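Local coordinates for protein putative enoyl-CoA hydratase/isomerase (Bordetella parapertussis, PDB 3ISA) that probably acts as an enoyl-CoA hydratase or isomerase of the crotonase superfamily, working on a coenzyme A thioester, at residues R86-L91 with A219-L224; A45-Q50 with A95-L100; R145-I150 with R164-D169; Q50-V55 with A203-L208. One frame throughout, in Å; residues are numbered along the deposited sequence. Where two conformers were deposited one is given.

Contact 1. Residues R86-L91 with A219-L224; sequences RIEMLL and ADLAAL
Extended at its first torsion and bent at chi2 (60°), the Glu88 side chain leaves helix 77-95 pointing at helix 217-229 and then turns along it, laying its methylenes on Leu221 and its carboxylate beside Asp220. The two helices pack antiparallel in the crotonase-like fold, their short segments 10.2 Å apart at 163°. Such a wide spacing leaves the gap to side chains, and Glu88 does most of the bridging from its side. Its CG rests 3.7 Å from Leu221 CD1, the two chains sliding past each other in opposite directions. Leu221, also extended at its first torsion, brings CD1 round to Glu88, whose CB lies 3.9 Å from that same methyl, so the acid's aliphatic stem is packed like a hydrocarbon. In the conformer described, Leu224 adds its CG beside Glu88 CB.

The head is another matter. Glu88 and Asp220 bring two buried carboxylates together, and the arginines beside them probably offset the like charges. Arg146 forms a salt bridge with Glu88 OE2, and Arg145 pairs with Asp220 OD1. Hydrogen bonds add to this: Glu88 OE2 also accepts from Gln92, and His216 bonds to Asp220 OD2. These partners probably favour both acids staying ionised. A second subunit packs against Leu221 through its Arg226, placing this helix pair near an interface. The carboxylate planes stand 75° apart, with Glu88 OE2 4.4 Å from Asp220 OD2 and only 3.3 Å from Asp220 CB.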
# COMPACT_ATOMS: atom_id res chain seq x y z
N ARG D 86 -2.81 2.28 -26.05
CA ARG D 86 -2.41 0.98 -26.56
C ARG D 86 -0.88 0.77 -26.46
O ARG D 86 -0.43 -0.33 -26.15
CB ARG D 86 -2.96 0.75 -27.98
CG ARG D 86 -4.52 0.71 -28.07
CD ARG D 86 -5.15 -0.44 -27.27
NE ARG D 86 -4.97 -1.72 -27.97
CZ ARG D 86 -5.18 -2.92 -27.42
NH1 ARG D 86 -5.55 -3.01 -26.14
NH2 ARG D 86 -5.02 -4.03 -28.14
N ILE D 87 -0.10 1.82 -26.73
CA ILE D 87 1.35 1.77 -26.49
C ILE D 87 1.64 1.43 -25.02
O ILE D 87 2.39 0.50 -24.74
CB ILE D 87 2.06 3.08 -26.95
CG1 ILE D 87 2.11 3.13 -28.49
CG2 ILE D 87 3.49 3.16 -26.40
CD1 ILE D 87 2.47 4.51 -29.08
N GLU D 88 1.02 2.15 -24.08
CA GLU D 88 1.27 1.84 -22.65
C GLU D 88 0.82 0.42 -22.28
O GLU D 88 1.49 -0.25 -21.49
CB GLU D 88 0.64 2.89 -21.72
CG GLU D 88 0.85 2.66 -20.19
CD GLU D 88 2.33 2.63 -19.73
OE1 GLU D 88 3.25 2.89 -20.53
OE2 GLU D 88 2.57 2.33 -18.54
N MET D 89 -0.30 -0.04 -22.85
CA MET D 89 -0.76 -1.40 -22.61
C MET D 89 0.30 -2.42 -23.12
O MET D 89 0.62 -3.39 -22.43
CB MET D 89 -2.17 -1.62 -23.17
CG MET D 89 -3.28 -0.87 -22.36
SD MET D 89 -4.97 -0.96 -23.06
CE MET D 89 -5.41 -2.60 -22.56
N LEU D 90 0.86 -2.15 -24.29
CA LEU D 90 1.94 -2.95 -24.84
C LEU D 90 3.17 -2.95 -23.92
O LEU D 90 3.72 -4.03 -23.62
CB LEU D 90 2.34 -2.45 -26.24
CG LEU D 90 3.61 -3.10 -26.81
CD1 LEU D 90 3.47 -4.63 -27.03
CD2 LEU D 90 4.08 -2.38 -28.09
N LEU D 91 3.58 -1.77 -23.46
CA LEU D 91 4.78 -1.65 -22.61
C LEU D 91 4.61 -2.45 -21.30
O LEU D 91 5.53 -3.11 -20.83
CB LEU D 91 5.08 -0.17 -22.34
CG LEU D 91 5.37 0.68 -23.58
CD1 LEU D 91 5.51 2.15 -23.21
CD2 LEU D 91 6.62 0.14 -24.29
N ALA D 219 -1.00 3.01 -11.70
CA ALA D 219 -0.48 4.37 -11.60
C ALA D 219 0.10 4.85 -12.93
O ALA D 219 -0.16 5.99 -13.32
CB ALA D 219 0.56 4.47 -10.47
N ASP D 220 0.88 4.00 -13.59
CA ASP D 220 1.45 4.32 -14.91
C ASP D 220 0.41 4.59 -16.01
O ASP D 220 0.51 5.58 -16.75
CB ASP D 220 2.41 3.22 -15.33
CG ASP D 220 3.68 3.23 -14.50
OD1 ASP D 220 3.87 4.20 -13.73
OD2 ASP D 220 4.47 2.27 -14.61
N LEU D 221 -0.58 3.71 -16.12
CA LEU D 221 -1.63 3.89 -17.10
C LEU D 221 -2.49 5.13 -16.79
O LEU D 221 -2.82 5.89 -17.71
CB LEU D 221 -2.48 2.62 -17.28
CG LEU D 221 -3.47 2.74 -18.45
CD1 LEU D 221 -2.80 3.05 -19.80
CD2 LEU D 221 -4.32 1.50 -18.57
N ALA D 222 -2.83 5.34 -15.51
CA ALA D 222 -3.57 6.55 -15.12
C ALA D 222 -2.82 7.83 -15.51
O ALA D 222 -3.41 8.71 -16.14
CB ALA D 222 -3.90 6.55 -13.64
N ALA D 223 -1.53 7.89 -15.18
CA ALA D 223 -0.69 9.05 -15.48
C ALA D 223 -0.61 9.30 -17.00
O ALA D 223 -0.73 10.46 -17.44
CB ALA D 223 0.72 8.89 -14.89
N LEU D 224 -0.44 8.24 -17.78
CA LEU D 224 -0.45 8.34 -19.25
C LEU D 224 -1.79 8.90 -19.76
O LEU D 224 -1.81 9.87 -20.54
CB LEU D 224 -0.13 6.99 -19.92
CG LEU D 224 -0.05 6.88 -21.46
CD1 LEU D 224 -1.44 6.70 -22.14
CD2 LEU D 224 0.70 8.08 -22.07

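Contact 2. Residues A45-Q50 with A95-L100; sequences AAHREQ and AGSPSL
A proline carbon sits almost dead centre over a histidine ring: in the conformer of His47 described, Pro98 CD lies 3.8 Å from the centroid of the imidazole, 5° off the ring normal. This CH-pi contact joins the C-terminal end of helix 33-48, which closes in a Schellman motif at Gln50, to the ST turn leading from helix 77-95 into strand 100-105 of the crotonase-like core. The turn is defined by Ser97 OG, which accepts from Ser99 N at 3.1 Å.

The same hydroxyl oxygen meets the histidine. In this conformer His47 NE2 donates to Ser97 OG at 2.6 Å, but the N-H...O angle is only 120°, so the bond is weak despite its shortness and should be read with caution; the oxygen stands oblique to the ring. One serine oxygen thus appears to serve both its own turn and the neighbouring helix. With CG anti to the carbonyl carbon (chi1 -65°), the imidazole is carried out from its helix until NE2 reaches the turn, where the side chain crosses the proline at about a right angle.

Leu54 of strand 53-58 touches His47, Ser97 and Ser99, tying the contact to the sheet. Ser99 OG is hydrogen-bonded to Val51 O and lies 4.0 Å from His47 CD2.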
# COMPACT_ATOMS: atom_id res chain seq x y z
N ALA D 45 0.50 -13.86 -27.96
CA ALA D 45 0.66 -15.21 -28.48
C ALA D 45 1.85 -15.90 -27.83
O ALA D 45 1.75 -17.06 -27.44
CB ALA D 45 0.81 -15.17 -30.00
N ALA D 46 2.96 -15.18 -27.68
CA ALA D 46 4.14 -15.71 -26.99
C ALA D 46 3.87 -16.07 -25.52
O ALA D 46 4.41 -17.07 -25.03
CB ALA D 46 5.30 -14.74 -27.10
N HIS D 47 3.03 -15.28 -24.84
CA HIS D 47 2.68 -15.58 -23.47
C HIS D 47 1.79 -16.84 -23.39
O HIS D 47 1.99 -17.67 -22.51
CB HIS D 47 2.07 -14.35 -22.78
CG HIS D 47 3.03 -13.20 -22.64
ND1 HIS D 47 2.64 -11.96 -22.17
CD2 HIS D 47 4.35 -13.11 -22.90
CE1 HIS D 47 3.69 -11.16 -22.15
NE2 HIS D 47 4.74 -11.83 -22.59
N ARG D 48 0.87 -16.99 -24.33
CA ARG D 48 0.06 -18.22 -24.41
C ARG D 48 0.94 -19.45 -24.64
O ARG D 48 0.72 -20.51 -24.04
CB ARG D 48 -0.99 -18.10 -25.51
CG ARG D 48 -2.17 -17.18 -25.15
CD ARG D 48 -3.37 -17.38 -26.11
NE ARG D 48 -2.95 -17.47 -27.51
CZ ARG D 48 -2.82 -16.42 -28.33
NH1 ARG D 48 -3.10 -15.19 -27.90
NH2 ARG D 48 -2.42 -16.62 -29.60
N GLU D 49 1.98 -19.29 -25.47
CA GLU D 49 2.83 -20.41 -25.87
C GLU D 49 4.03 -20.57 -24.92
O GLU D 49 4.88 -21.46 -25.10
CB GLU D 49 3.22 -20.24 -27.35
CG GLU D 49 1.94 -20.27 -28.27
CD GLU D 49 2.14 -19.88 -29.75
OE1 GLU D 49 3.07 -20.40 -30.39
OE2 GLU D 49 1.32 -19.09 -30.29
N GLN D 50 4.07 -19.72 -23.90
CA GLN D 50 5.12 -19.73 -22.86
C GLN D 50 6.54 -19.73 -23.42
O GLN D 50 7.42 -20.46 -22.94
CB GLN D 50 4.92 -20.89 -21.88
CG GLN D 50 3.66 -20.74 -21.07
CD GLN D 50 3.53 -21.83 -20.03
OE1 GLN D 50 3.42 -23.00 -20.37
NE2 GLN D 50 3.57 -21.44 -18.76
N ALA D 95 6.91 -5.40 -20.07
CA ALA D 95 7.54 -5.22 -18.74
C ALA D 95 7.22 -6.34 -17.75
O ALA D 95 8.12 -6.80 -17.03
CB ALA D 95 7.18 -3.87 -18.15
N GLY D 96 5.96 -6.76 -17.73
CA GLY D 96 5.48 -7.81 -16.82
C GLY D 96 5.49 -9.21 -17.43
O GLY D 96 4.83 -10.11 -16.92
N SER D 97 6.26 -9.41 -18.50
CA SER D 97 6.25 -10.69 -19.23
C SER D 97 6.79 -11.84 -18.35
O SER D 97 7.80 -11.67 -17.66
CB SER D 97 7.10 -10.59 -20.49
OG SER D 97 7.01 -11.77 -21.27
N PRO D 98 6.13 -13.00 -18.39
CA PRO D 98 6.70 -14.24 -17.83
C PRO D 98 7.92 -14.72 -18.61
O PRO D 98 8.71 -15.52 -18.10
CB PRO D 98 5.56 -15.25 -17.97
CG PRO D 98 4.31 -14.42 -18.18
CD PRO D 98 4.78 -13.22 -18.94
N SER D 99 8.07 -14.28 -19.86
CA SER D 99 9.28 -14.57 -20.64
C SER D 99 10.40 -13.66 -20.19
O SER D 99 10.16 -12.53 -19.78
CB SER D 99 9.06 -14.30 -22.13
OG SER D 99 7.92 -14.98 -22.65
N LEU D 100 11.65 -14.14 -20.28
CA LEU D 100 12.79 -13.21 -20.25
C LEU D 100 12.67 -12.34 -21.51
O LEU D 100 12.21 -12.81 -22.56
CB LEU D 100 14.11 -13.97 -20.28
CG LEU D 100 15.40 -13.13 -20.28
CD1 LEU D 100 15.44 -12.20 -19.02
CD2 LEU D 100 16.63 -14.02 -20.34

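Contact 3. Residues R145-I150 with R164-D169; sequences RRFRDI and RAFDAD
Aromatic packing carries this contact: Phe147 of helix 144-151 and Phe166 of strand 165-167 reach toward each other from opposite directions, in the crotonase-like fold, and meet at their far ends. Phe147 CE1 lies 4.0 Å from Phe166 CZ, while the centroids are 5.9 Å apart and the planes inclined at 37°, an oblique pair. The rings span backbones whose nearest CA atoms, those of Phe147 and Phe166, are 13.2 Å apart. Phe166 does so with CG between its backbone N and carbonyl carbon (chi1 60°), Phe147 with CG anti to N. Around them Phe176 meets both rings, edge-to-face with Phe147, and Ile159 of the intervening helix 153-161 touches both as well.

Polar groups pair within a segment or with other parts of the chain, Arg145 and Arg146 with Asp220 and Glu88. Arg148 grips its neighbour side-on, NE and NH2 both reaching Asp149 OD1 from one face of the carboxylate, with NH2 at 3.0 Å. On the other segment, Asp167 is the N-cap of helix 168-173, its OD1 accepting from Glu170 N.

The chemistry therefore separates cleanly: between helix and strand the join is purely apolar, made by two buried rings within a wider aromatic cluster, whereas the charges pair off away from it.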
# COMPACT_ATOMS: atom_id res chain seq x y z
N ARG D 145 7.86 6.20 -14.59
CA ARG D 145 8.21 5.45 -13.39
C ARG D 145 9.10 4.25 -13.69
O ARG D 145 9.99 3.93 -12.89
CB ARG D 145 6.96 4.97 -12.66
CG ARG D 145 6.16 6.10 -12.02
CD ARG D 145 5.19 5.52 -11.01
NE ARG D 145 4.30 6.54 -10.45
CZ ARG D 145 3.19 6.98 -11.02
NH1 ARG D 145 2.81 6.52 -12.22
NH2 ARG D 145 2.46 7.91 -10.39
N ARG D 146 8.86 3.59 -14.83
CA ARG D 146 9.73 2.47 -15.25
C ARG D 146 11.14 2.95 -15.51
O ARG D 146 12.11 2.27 -15.11
CB ARG D 146 9.17 1.71 -16.46
CG ARG D 146 7.99 0.76 -16.08
CD ARG D 146 7.52 -0.13 -17.28
NE ARG D 146 7.18 0.70 -18.44
CZ ARG D 146 5.99 1.25 -18.68
NH1 ARG D 146 4.94 1.03 -17.89
NH2 ARG D 146 5.84 2.01 -19.75
N PHE D 147 11.28 4.10 -16.15
CA PHE D 147 12.62 4.64 -16.36
C PHE D 147 13.28 5.00 -15.02
O PHE D 147 14.44 4.67 -14.80
CB PHE D 147 12.59 5.80 -17.34
CG PHE D 147 13.95 6.33 -17.70
CD1 PHE D 147 14.84 5.56 -18.44
CD2 PHE D 147 14.33 7.62 -17.31
CE1 PHE D 147 16.11 6.05 -18.77
CE2 PHE D 147 15.58 8.13 -17.65
CZ PHE D 147 16.47 7.35 -18.37
N ARG D 148 12.50 5.61 -14.12
CA ARG D 148 12.94 5.88 -12.75
C ARG D 148 13.46 4.64 -12.00
O ARG D 148 14.53 4.68 -11.40
CB ARG D 148 11.81 6.54 -11.96
CG ARG D 148 12.15 6.81 -10.49
CD ARG D 148 10.87 6.87 -9.69
NE ARG D 148 10.19 5.58 -9.63
CZ ARG D 148 8.96 5.42 -9.15
NH1 ARG D 148 8.28 6.48 -8.70
NH2 ARG D 148 8.41 4.22 -9.11
N ASP D 149 12.71 3.54 -12.09
CA ASP D 149 13.03 2.27 -11.42
C ASP D 149 14.38 1.70 -11.86
O ASP D 149 15.06 1.06 -11.07
CB ASP D 149 11.93 1.25 -11.66
CG ASP D 149 10.66 1.55 -10.86
OD1 ASP D 149 10.64 2.48 -10.04
OD2 ASP D 149 9.68 0.82 -11.04
N ILE D 150 14.74 1.98 -13.12
CA ILE D 150 16.01 1.52 -13.69
C ILE D 150 17.18 2.41 -13.24
O ILE D 150 18.16 1.90 -12.68
CB ILE D 150 15.94 1.47 -15.22
CG1 ILE D 150 14.94 0.41 -15.69
CG2 ILE D 150 17.35 1.26 -15.86
CD1 ILE D 150 14.50 0.58 -17.18
N ARG D 164 16.02 15.53 -22.50
CA ARG D 164 17.29 15.58 -23.22
C ARG D 164 17.77 14.22 -23.75
O ARG D 164 17.41 13.18 -23.21
CB ARG D 164 18.39 16.22 -22.34
CG ARG D 164 18.72 15.46 -21.06
CD ARG D 164 20.03 15.97 -20.48
NE ARG D 164 20.41 15.32 -19.23
CZ ARG D 164 21.19 14.24 -19.13
NH1 ARG D 164 21.66 13.63 -20.21
NH2 ARG D 164 21.48 13.76 -17.93
N ALA D 165 18.61 14.26 -24.78
CA ALA D 165 19.23 13.05 -25.30
C ALA D 165 20.33 12.52 -24.37
O ALA D 165 20.91 13.27 -23.59
CB ALA D 165 19.77 13.30 -26.69
N PHE D 166 20.57 11.20 -24.45
CA PHE D 166 21.74 10.56 -23.85
C PHE D 166 22.30 9.45 -24.73
O PHE D 166 21.55 8.76 -25.44
CB PHE D 166 21.49 10.07 -22.41
CG PHE D 166 20.38 9.04 -22.28
CD1 PHE D 166 20.68 7.69 -22.09
CD2 PHE D 166 19.04 9.44 -22.28
CE1 PHE D 166 19.66 6.73 -21.95
CE2 PHE D 166 18.01 8.49 -22.14
CZ PHE D 166 18.33 7.14 -21.97
N ASP D 167 23.62 9.29 -24.70
CA ASP D 167 24.32 8.34 -25.56
C ASP D 167 24.59 7.01 -24.88
O ASP D 167 24.29 6.83 -23.70
CB ASP D 167 25.61 8.96 -26.13
CG ASP D 167 26.78 9.02 -25.11
OD1 ASP D 167 26.57 8.90 -23.89
OD2 ASP D 167 27.93 9.21 -25.56
N ALA D 168 25.17 6.08 -25.64
CA ALA D 168 25.52 4.75 -25.17
C ALA D 168 26.38 4.72 -23.90
O ALA D 168 26.10 3.93 -22.99
CB ALA D 168 26.18 3.96 -26.28
N ASP D 169 27.40 5.59 -23.83
CA ASP D 169 28.27 5.68 -22.64
C ASP D 169 27.50 6.08 -21.40
O ASP D 169 27.62 5.42 -20.37
CB ASP D 169 29.42 6.67 -22.86
CG ASP D 169 30.47 6.14 -23.81
OD1 ASP D 169 30.66 4.90 -23.88
OD2 ASP D 169 31.13 6.97 -24.48

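Contact 4. Residues Q50-V55 with A203-L208; sequences QVPLLV and ATRATL
The lead-in to strand 53-58, a parallel strand of the main sheet in the crotonase-like fold, is met here by helix 202-212, whose Arg205 lays its guanidinium against the backbone of Pro52. Pro52 CA stands 3.7 Å above the guanidinium plane, over its centre, and the proline ring continues the contact with CB 4.0 Å from Arg205 NH1. It is a flat-on packing of a cation against a proline.

Two torsions put the group there. CG is anti to the backbone N (chi1 178°), so the arm extends straight off the helix, and the bend at chi3 (57°) turns the guanidinium to face the proline.

Polar links fix its rotation. Arg205 NH1 is hydrogen-bonded to Ala197 O, at the end of helix 186-197, and NE makes a weak bond to Pro98 O. A water at the guanidinium edge, in its plane, accepts from Arg205 NH2 at 2.8 Å and donates to Val51 O at 3.2 Å, bridging the two segments where the direct approach of NH2 to that carbonyl is too long. The buried arginine thus gathers backbone carbonyls from a helix end and from loops, and their partial charges would probably favour its positive state. The helix also packs against a third subunit, with Thr204 on Leu136 of that chain. Between the two segments, the nearest direct polar approach is that of Gln50 O to Arg205 NH2, 3.6 Å.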
# COMPACT_ATOMS: atom_id res chain seq x y z
N GLN D 50 4.07 -19.72 -23.90
CA GLN D 50 5.12 -19.73 -22.86
C GLN D 50 6.54 -19.73 -23.42
O GLN D 50 7.42 -20.46 -22.94
CB GLN D 50 4.92 -20.89 -21.88
CG GLN D 50 3.66 -20.74 -21.07
CD GLN D 50 3.53 -21.83 -20.03
OE1 GLN D 50 3.42 -23.00 -20.37
NE2 GLN D 50 3.57 -21.44 -18.76
N VAL D 51 6.75 -18.89 -24.43
CA VAL D 51 8.06 -18.69 -25.05
C VAL D 51 9.06 -18.19 -24.00
O VAL D 51 8.81 -17.20 -23.30
CB VAL D 51 7.96 -17.72 -26.26
CG1 VAL D 51 9.33 -17.55 -26.93
CG2 VAL D 51 6.91 -18.21 -27.28
N PRO D 52 10.19 -18.89 -23.86
CA PRO D 52 11.16 -18.52 -22.80
C PRO D 52 11.76 -17.13 -22.96
O PRO D 52 11.88 -16.38 -21.96
CB PRO D 52 12.24 -19.61 -22.92
CG PRO D 52 11.54 -20.78 -23.59
CD PRO D 52 10.62 -20.10 -24.59
N LEU D 53 12.12 -16.78 -24.19
CA LEU D 53 12.79 -15.51 -24.47
C LEU D 53 12.10 -14.73 -25.60
O LEU D 53 11.87 -15.28 -26.70
CB LEU D 53 14.25 -15.75 -24.85
CG LEU D 53 15.04 -14.52 -25.32
CD1 LEU D 53 15.33 -13.56 -24.14
CD2 LEU D 53 16.34 -14.93 -26.00
N LEU D 54 11.79 -13.47 -25.34
CA LEU D 54 11.36 -12.55 -26.39
C LEU D 54 12.49 -11.60 -26.70
O LEU D 54 13.01 -10.91 -25.80
CB LEU D 54 10.14 -11.73 -25.95
CG LEU D 54 8.99 -12.50 -25.29
CD1 LEU D 54 7.79 -11.59 -24.99
CD2 LEU D 54 8.58 -13.70 -26.15
N VAL D 55 12.87 -11.56 -27.98
CA VAL D 55 13.90 -10.63 -28.45
C VAL D 55 13.27 -9.50 -29.27
O VAL D 55 12.42 -9.73 -30.15
CB VAL D 55 14.99 -11.37 -29.30
CG1 VAL D 55 16.04 -10.38 -29.81
CG2 VAL D 55 15.63 -12.50 -28.50
N ALA D 203 6.64 -22.14 -15.17
CA ALA D 203 5.91 -21.68 -13.99
C ALA D 203 6.83 -20.95 -13.00
O ALA D 203 6.46 -19.92 -12.43
CB ALA D 203 5.17 -22.83 -13.30
N THR D 204 8.04 -21.48 -12.82
CA THR D 204 8.99 -20.90 -11.87
C THR D 204 9.55 -19.60 -12.41
O THR D 204 9.72 -18.62 -11.66
CB THR D 204 10.13 -21.90 -11.50
OG1 THR D 204 9.55 -23.09 -10.94
CG2 THR D 204 11.09 -21.32 -10.48
N ARG D 205 9.82 -19.56 -13.72
CA ARG D 205 10.28 -18.34 -14.37
C ARG D 205 9.25 -17.21 -14.20
O ARG D 205 9.61 -16.09 -13.83
CB ARG D 205 10.61 -18.60 -15.85
CG ARG D 205 11.05 -17.36 -16.63
CD ARG D 205 11.43 -17.68 -18.09
NE ARG D 205 10.34 -18.32 -18.85
CZ ARG D 205 10.38 -19.58 -19.29
NH1 ARG D 205 11.45 -20.33 -19.05
NH2 ARG D 205 9.35 -20.08 -19.97
N ALA D 206 7.97 -17.52 -14.44
CA ALA D 206 6.90 -16.55 -14.32
C ALA D 206 6.80 -16.02 -12.89
O ALA D 206 6.68 -14.82 -12.67
CB ALA D 206 5.57 -17.16 -14.75
N THR D 207 6.88 -16.93 -11.92
CA THR D 207 6.83 -16.56 -10.50
C THR D 207 8.00 -15.66 -10.12
O THR D 207 7.80 -14.61 -9.50
CB THR D 207 6.78 -17.82 -9.60
OG1 THR D 207 5.54 -18.49 -9.83
CG2 THR D 207 6.87 -17.44 -8.11
N LEU D 208 9.20 -16.03 -10.54
CA LEU D 208 10.38 -15.22 -10.28
C LEU D 208 10.22 -13.80 -10.82
O LEU D 208 10.51 -12.83 -10.11
CB LEU D 208 11.63 -15.86 -10.91
CG LEU D 208 12.90 -15.02 -10.78
CD1 LEU D 208 13.29 -14.80 -9.31
CD2 LEU D 208 14.04 -15.64 -11.56
O HOH W 1 7.69 -17.90 -20.38

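In the fold
Contacts 1 and 3 are buried, while contacts 2 and 4 lie farther out and are partly buried. Contacts 2 and 4 are close neighbours, with centres about 6 Å apart: they share Gln50, and the backbone of Leu100 pairs with that of Pro52, so helix 33-48, helix 202-212 and two sheet strands meet there through polar groups, Pro98 in contact 2, Pro52 in contact 4 and a water. Contacts 1 and 3 are joined by charge, since two arginines of 145-150 form salt bridges to the acids between the helices of contact 1. Helix 77-95 connects contact 1 to contact 2, whose second segment begins at its end. Contact 3 alone is purely aromatic.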